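Citrate lyase subunit beta-like protein (Mycobacterium tuberculosis H37Rv, PDB 6CHU) is an essential bifunctional magnesium-dependent lyase that takes part in itaconate dissimilation and leucine catabolism. Local coordinates at residues A[156-159]-A[163-166]; A[188-193]-A[197-202]. One frame throughout, in Å; residues are numbered along the deposited sequence.

Contact 1: residues A[156-159]-A[163-166]; sequences SRRA and YRDV. With ACT (acetate ion), chain C.
Asp165 OD1 is gripped from two quarters: water 1 donates to it at 2.7 Å, and Arg158 NH2 reaches it in a weak, bent hydrogen bond of 3.3 Å that forms part of a salt bridge. Guanidinium and carboxylate stand almost at right angles. The same water accepts from Arg158 NH2 and donates to Tyr163 O, so it bridges side chain and backbone. The backbones meet in a single bridge at Arg157 and Tyr163, where Arg164 N donates to Ser156 O (2.8 Å, N-H...O angle 175°). With CG anti to its carbonyl carbon (chi1 -66°) and an extended chain, Arg157 runs alongside Tyr163 and lays its guanidinium over one ring face. This is an off-centre cation-pi contact, Arg157 CZ lying 4.0 Å from the Tyr163 ring centroid and 34° off its normal; although Arg157 NH2 comes within 2.9 Å of Tyr163 OH, the angle is too poor for a hydrogen bond. In the TIM barrel, this turn leads into helix 165-180, with Arg164 at the N-cap position. An acetate ion, probably from the crystallisation liquor, sits at the helix start: its O accepts from Asp165 N at 2.9 Å, and its OXT from Val166 N. Arg158 NH1 and Arg164 NH1 approach to 3.9 Å, and Asp205 of the second subunit probably offsets their charge, by a salt bridge to Arg158 and a long, weak ion pair to Arg164. Arg168 of that subunit pairs with Asp165 OD2. Within the chain, Arg157 NH1 is taken by Glu202 and Gly161 O, and Arg164 NE by Ser155 OG.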
loop_
_atom_site.group_PDB
_atom_site.type_symbol
_atom_site.label_atom_id
_atom_site.label_comp_id
_atom_site.label_asym_id
_atom_site.label_seq_id
_atom_site.Cartn_x
_atom_site.Cartn_y
_atom_site.Cartn_z
ATOM N N SER A 156 -9.376 -13.908 6.201
ATOM C CA SER A 156 -8.382 -12.854 6.321
ATOM C C SER A 156 -6.971 -13.381 6.540
ATOM O O SER A 156 -6.010 -12.608 6.414
ATOM C CB SER A 156 -8.756 -11.923 7.476
ATOM O OG SER A 156 -8.874 -12.670 8.668
ATOM N N ARG A 157 -6.822 -14.662 6.884
ATOM C CA ARG A 157 -5.529 -15.238 7.232
ATOM C C ARG A 157 -5.240 -16.481 6.408
ATOM O O ARG A 157 -6.145 -17.245 6.062
ATOM C CB ARG A 157 -5.473 -15.612 8.725
ATOM C CG ARG A 157 -5.535 -14.407 9.643
ATOM C CD ARG A 157 -5.672 -14.811 11.115
ATOM N NE ARG A 157 -6.009 -13.654 11.948
ATOM C CZ ARG A 157 -5.112 -12.842 12.498
ATOM N NH1 ARG A 157 -3.816 -13.064 12.312
ATOM N NH2 ARG A 157 -5.508 -11.822 13.249
ATOM N N ARG A 158 -3.956 -16.687 6.117
ATOM C CA ARG A 158 -3.506 -17.921 5.491
ATOM C C ARG A 158 -3.554 -19.067 6.499
ATOM O O ARG A 158 -3.885 -18.890 7.674
ATOM C CB ARG A 158 -2.084 -17.780 4.955
ATOM C CG ARG A 158 -1.843 -16.576 4.099
ATOM C CD ARG A 158 -0.474 -16.663 3.460
ATOM N NE ARG A 158 -0.150 -15.424 2.767
ATOM C CZ ARG A 158 -0.654 -15.074 1.588
ATOM N NH1 ARG A 158 -1.510 -15.873 0.963
ATOM N NH2 ARG A 158 -0.303 -13.920 1.033
ATOM N N ALA A 159 -3.176 -20.256 6.025
ATOM C CA ALA A 159 -3.228 -21.450 6.864
ATOM C C ALA A 159 -2.330 -21.321 8.091
ATOM O O ALA A 159 -2.682 -21.800 9.175
ATOM C CB ALA A 159 -2.841 -22.678 6.041
ATOM N N TYR A 163 -1.634 -12.833 8.195
ATOM C CA TYR A 163 -2.605 -12.054 7.444
ATOM C C TYR A 163 -2.384 -12.225 5.945
ATOM O O TYR A 163 -1.249 -12.311 5.468
ATOM C CB TYR A 163 -2.492 -10.569 7.811
ATOM C CG TYR A 163 -3.217 -10.171 9.078
ATOM C CD1 TYR A 163 -4.561 -10.477 9.258
ATOM C CD2 TYR A 163 -2.553 -9.492 10.096
ATOM C CE1 TYR A 163 -5.231 -10.105 10.422
ATOM C CE2 TYR A 163 -3.213 -9.116 11.266
ATOM C CZ TYR A 163 -4.549 -9.430 11.421
ATOM O OH TYR A 163 -5.209 -9.059 12.578
ATOM N N ARG A 164 -3.488 -12.252 5.191
ATOM C CA ARG A 164 -3.370 -12.178 3.741
ATOM C C ARG A 164 -2.967 -10.757 3.338
ATOM O O ARG A 164 -3.043 -9.819 4.131
ATOM C CB ARG A 164 -4.677 -12.606 3.072
ATOM C CG ARG A 164 -5.007 -14.093 3.317
ATOM C CD ARG A 164 -6.347 -14.504 2.726
ATOM N NE ARG A 164 -6.662 -15.899 3.080
ATOM C CZ ARG A 164 -6.139 -16.966 2.488
ATOM N NH1 ARG A 164 -5.269 -16.839 1.487
ATOM N NH2 ARG A 164 -6.482 -18.184 2.899
ATOM N N ASP A 165 -2.528 -10.606 2.084
ATOM C CA ASP A 165 -1.846 -9.375 1.682
ATOM C C ASP A 165 -2.745 -8.144 1.776
ATOM O O ASP A 165 -2.293 -7.079 2.227
ATOM C CB ASP A 165 -1.287 -9.518 0.265
ATOM C CG ASP A 165 0.006 -10.321 0.221
ATOM O OD1 ASP A 165 0.514 -10.712 1.302
ATOM O OD2 ASP A 165 0.521 -10.557 -0.899
ATOM N N VAL A 166 -4.009 -8.240 1.333
ATOM C CA VAL A 166 -4.851 -7.039 1.381
ATOM C C VAL A 166 -5.073 -6.600 2.822
ATOM O O VAL A 166 -5.175 -5.396 3.106
ATOM C CB VAL A 166 -6.186 -7.237 0.625
ATOM C CG1 VAL A 166 -7.146 -8.149 1.397
ATOM C CG2 VAL A 166 -6.836 -5.867 0.350
HETATM C C ACT C . -3.877 -11.445 -0.892
HETATM O O ACT C . -3.261 -12.268 -0.130
HETATM O OXT ACT C . -4.311 -10.266 -0.629
HETATM C CH3 ACT C . -4.142 -11.925 -2.373
HETATM O O HOH W 1 0.261 -12.503 3.287
#

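Contact 2: residues A[188-193]-A[197-202]; sequences AVHLDI and EGLQEE
The loop that leaves strand 184-187 of the TIM barrel folds back on the helix it leads into, and a buried histidine-carboxylate hydrogen bond joins the two. His190 ND1 donates to Glu202 OE1 at 2.7 Å with an N-H...O angle of 158°. The acceptor lies close to the imidazole plane, whereas the histidine meets OE1 from well above the plane of the carboxylate; the two planes are 64° apart. His190 carries its ring out from the loop to the first turns of helix 196-209 because chi1, at -163°, sets CG opposite the backbone N. There one ring face lies over the helix backbone, offset so that His190 NE2 is 3.7 Å from Leu199 N, while His190 CE1 comes to 3.6 Å from Gly198 C. Leu199 CB sits above the same ring, 4.3 Å from the His190 centroid in a CH-pi contact, and Leu199 CD1 packs against His190 CB. Water 2 lies between the segments, 2.8 Å from Ala188 O and 2.7 Å from Glu202 OE1. Asp195, between the segments, holds His190 and the helix: its OD2 is hydrogen-bonded to His190 NE2, and its OD1 to Gly198 N. Imidazole rotation is thus set at both nitrogens. His190 O receives Gln221 NE2. The side chain of Ala188 is about 9 Å from a bound magnesium ion and about 6 Å from another bound acetate, which places this beta-to-alpha connection at the C-terminal mouth of the barrel, where enzymes of the TIM-barrel fold carry their active sites.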
loop_
_atom_site.group_PDB
_atom_site.type_symbol
_atom_site.label_atom_id
_atom_site.label_comp_id
_atom_site.label_asym_id
_atom_site.label_seq_id
_atom_site.Cartn_x
_atom_site.Cartn_y
_atom_site.Cartn_z
ATOM N N ALA A 188 -5.803 -4.468 14.858
ATOM C CA ALA A 188 -7.013 -5.278 14.781
ATOM C C ALA A 188 -7.006 -6.427 15.798
ATOM O O ALA A 188 -5.956 -6.903 16.255
ATOM C CB ALA A 188 -7.182 -5.859 13.372
ATOM N N VAL A 189 -8.217 -6.899 16.113
ATOM C CA VAL A 189 -8.403 -7.953 17.101
ATOM C C VAL A 189 -7.910 -9.286 16.561
ATOM O O VAL A 189 -7.926 -9.553 15.354
ATOM C CB VAL A 189 -9.880 -8.060 17.519
ATOM C CG1 VAL A 189 -10.349 -6.787 18.192
ATOM C CG2 VAL A 189 -10.764 -8.404 16.325
ATOM N N HIS A 190 -7.488 -10.145 17.480
ATOM C CA HIS A 190 -7.048 -11.501 17.181
ATOM C C HIS A 190 -8.201 -12.414 17.565
ATOM O O HIS A 190 -8.384 -12.710 18.745
ATOM C CB HIS A 190 -5.783 -11.819 17.969
ATOM C CG HIS A 190 -5.024 -12.995 17.446
ATOM N ND1 HIS A 190 -4.110 -12.891 16.421
ATOM C CD2 HIS A 190 -5.034 -14.296 17.817
ATOM C CE1 HIS A 190 -3.590 -14.081 16.179
ATOM N NE2 HIS A 190 -4.141 -14.953 17.006
ATOM N N LEU A 191 -8.985 -12.860 16.574
ATOM C CA LEU A 191 -10.213 -13.586 16.893
ATOM C C LEU A 191 -9.951 -14.961 17.489
ATOM O O LEU A 191 -10.815 -15.485 18.206
ATOM C CB LEU A 191 -11.094 -13.728 15.651
ATOM C CG LEU A 191 -11.776 -12.441 15.169
ATOM C CD1 LEU A 191 -12.800 -12.801 14.121
ATOM C CD2 LEU A 191 -12.451 -11.693 16.309
ATOM N N ASP A 192 -8.788 -15.557 17.218
ATOM C CA ASP A 192 -8.459 -16.881 17.752
ATOM C C ASP A 192 -7.942 -16.700 19.174
ATOM O O ASP A 192 -6.740 -16.554 19.409
ATOM C CB ASP A 192 -7.439 -17.591 16.867
ATOM C CG ASP A 192 -7.268 -19.059 17.233
ATOM O OD1 ASP A 192 -7.761 -19.478 18.299
ATOM O OD2 ASP A 192 -6.635 -19.798 16.455
ATOM N N ILE A 193 -8.870 -16.763 20.136
ATOM C CA ILE A 193 -8.574 -16.371 21.516
ATOM C C ILE A 193 -7.494 -17.260 22.122
ATOM O O ILE A 193 -6.574 -16.779 22.794
ATOM C CB ILE A 193 -9.859 -16.404 22.364
ATOM C CG1 ILE A 193 -10.835 -15.338 21.881
ATOM C CG2 ILE A 193 -9.528 -16.244 23.842
ATOM C CD1 ILE A 193 -12.178 -15.390 22.589
ATOM N N GLU A 197 0.120 -17.734 21.148
ATOM C CA GLU A 197 1.356 -17.593 20.380
ATOM C C GLU A 197 1.186 -16.589 19.242
ATOM O O GLU A 197 2.005 -15.672 19.070
ATOM C CB GLU A 197 1.794 -18.958 19.841
ATOM C CG GLU A 197 3.031 -18.924 18.963
ATOM C CD GLU A 197 3.343 -20.275 18.335
ATOM O OE1 GLU A 197 2.416 -21.105 18.208
ATOM O OE2 GLU A 197 4.515 -20.508 17.968
ATOM N N GLY A 198 0.109 -16.735 18.463
ATOM C CA GLY A 198 -0.116 -15.822 17.356
ATOM C C GLY A 198 -0.351 -14.394 17.811
ATOM O O GLY A 198 0.128 -13.444 17.181
ATOM N N LEU A 199 -1.092 -14.221 18.911
ATOM C CA LEU A 199 -1.320 -12.881 19.448
ATOM C C LEU A 199 -0.019 -12.247 19.913
ATOM O O LEU A 199 0.216 -11.054 19.686
ATOM C CB LEU A 199 -2.313 -12.937 20.603
ATOM C CG LEU A 199 -2.534 -11.614 21.341
ATOM C CD1 LEU A 199 -3.146 -10.552 20.422
ATOM C CD2 LEU A 199 -3.412 -11.853 22.556
ATOM N N GLN A 200 0.831 -13.025 20.579
ATOM C CA GLN A 200 2.104 -12.486 21.038
ATOM C C GLN A 200 2.915 -11.938 19.871
ATOM O O GLN A 200 3.397 -10.800 19.916
ATOM C CB GLN A 200 2.887 -13.557 21.793
ATOM C CG GLN A 200 4.006 -12.988 22.624
ATOM C CD GLN A 200 4.541 -13.985 23.631
ATOM O OE1 GLN A 200 4.098 -15.136 23.684
ATOM N NE2 GLN A 200 5.493 -13.547 24.442
ATOM N N GLU A 201 3.046 -12.729 18.799
ATOM C CA GLU A 201 3.816 -12.302 17.633
ATOM C C GLU A 201 3.183 -11.089 16.965
ATOM O O GLU A 201 3.887 -10.183 16.501
ATOM C CB GLU A 201 3.925 -13.452 16.633
ATOM C CG GLU A 201 4.576 -14.710 17.190
ATOM C CD GLU A 201 4.699 -15.800 16.140
ATOM O OE1 GLU A 201 4.241 -15.574 14.997
ATOM O OE2 GLU A 201 5.253 -16.877 16.458
ATOM N N GLU A 202 1.850 -11.074 16.895
ATOM C CA GLU A 202 1.109 -9.995 16.255
ATOM C C GLU A 202 1.236 -8.689 17.033
ATOM O O GLU A 202 1.458 -7.623 16.444
ATOM C CB GLU A 202 -0.354 -10.417 16.144
ATOM C CG GLU A 202 -1.242 -9.585 15.244
ATOM C CD GLU A 202 -2.491 -10.365 14.887
ATOM O OE1 GLU A 202 -3.426 -10.403 15.715
ATOM O OE2 GLU A 202 -2.511 -10.988 13.808
HETATM O O HOH W 2 -4.080 -8.519 17.527
#

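How the contacts relate
After helix 144-151 the chain enters contact 1, which closes the short turn between 156-159 and 163-166 just before helix 165-180. That helix leads to strand 184-187, and contact 2 then closes a second turn, between 188-193 and the start of helix 196-209. The two loops follow in series, neither nested nor crossing, with centres about 13 Å apart. They nevertheless touch: Arg157 NH1 reaches Glu202 OE2 at 2.9 Å, and Tyr163 packs on Ala188 and Glu202. The connections that follow strands 137-142 and 184-187, neighbours in the barrel, are thereby tied together, and both contacts also face the second subunit of the trimer.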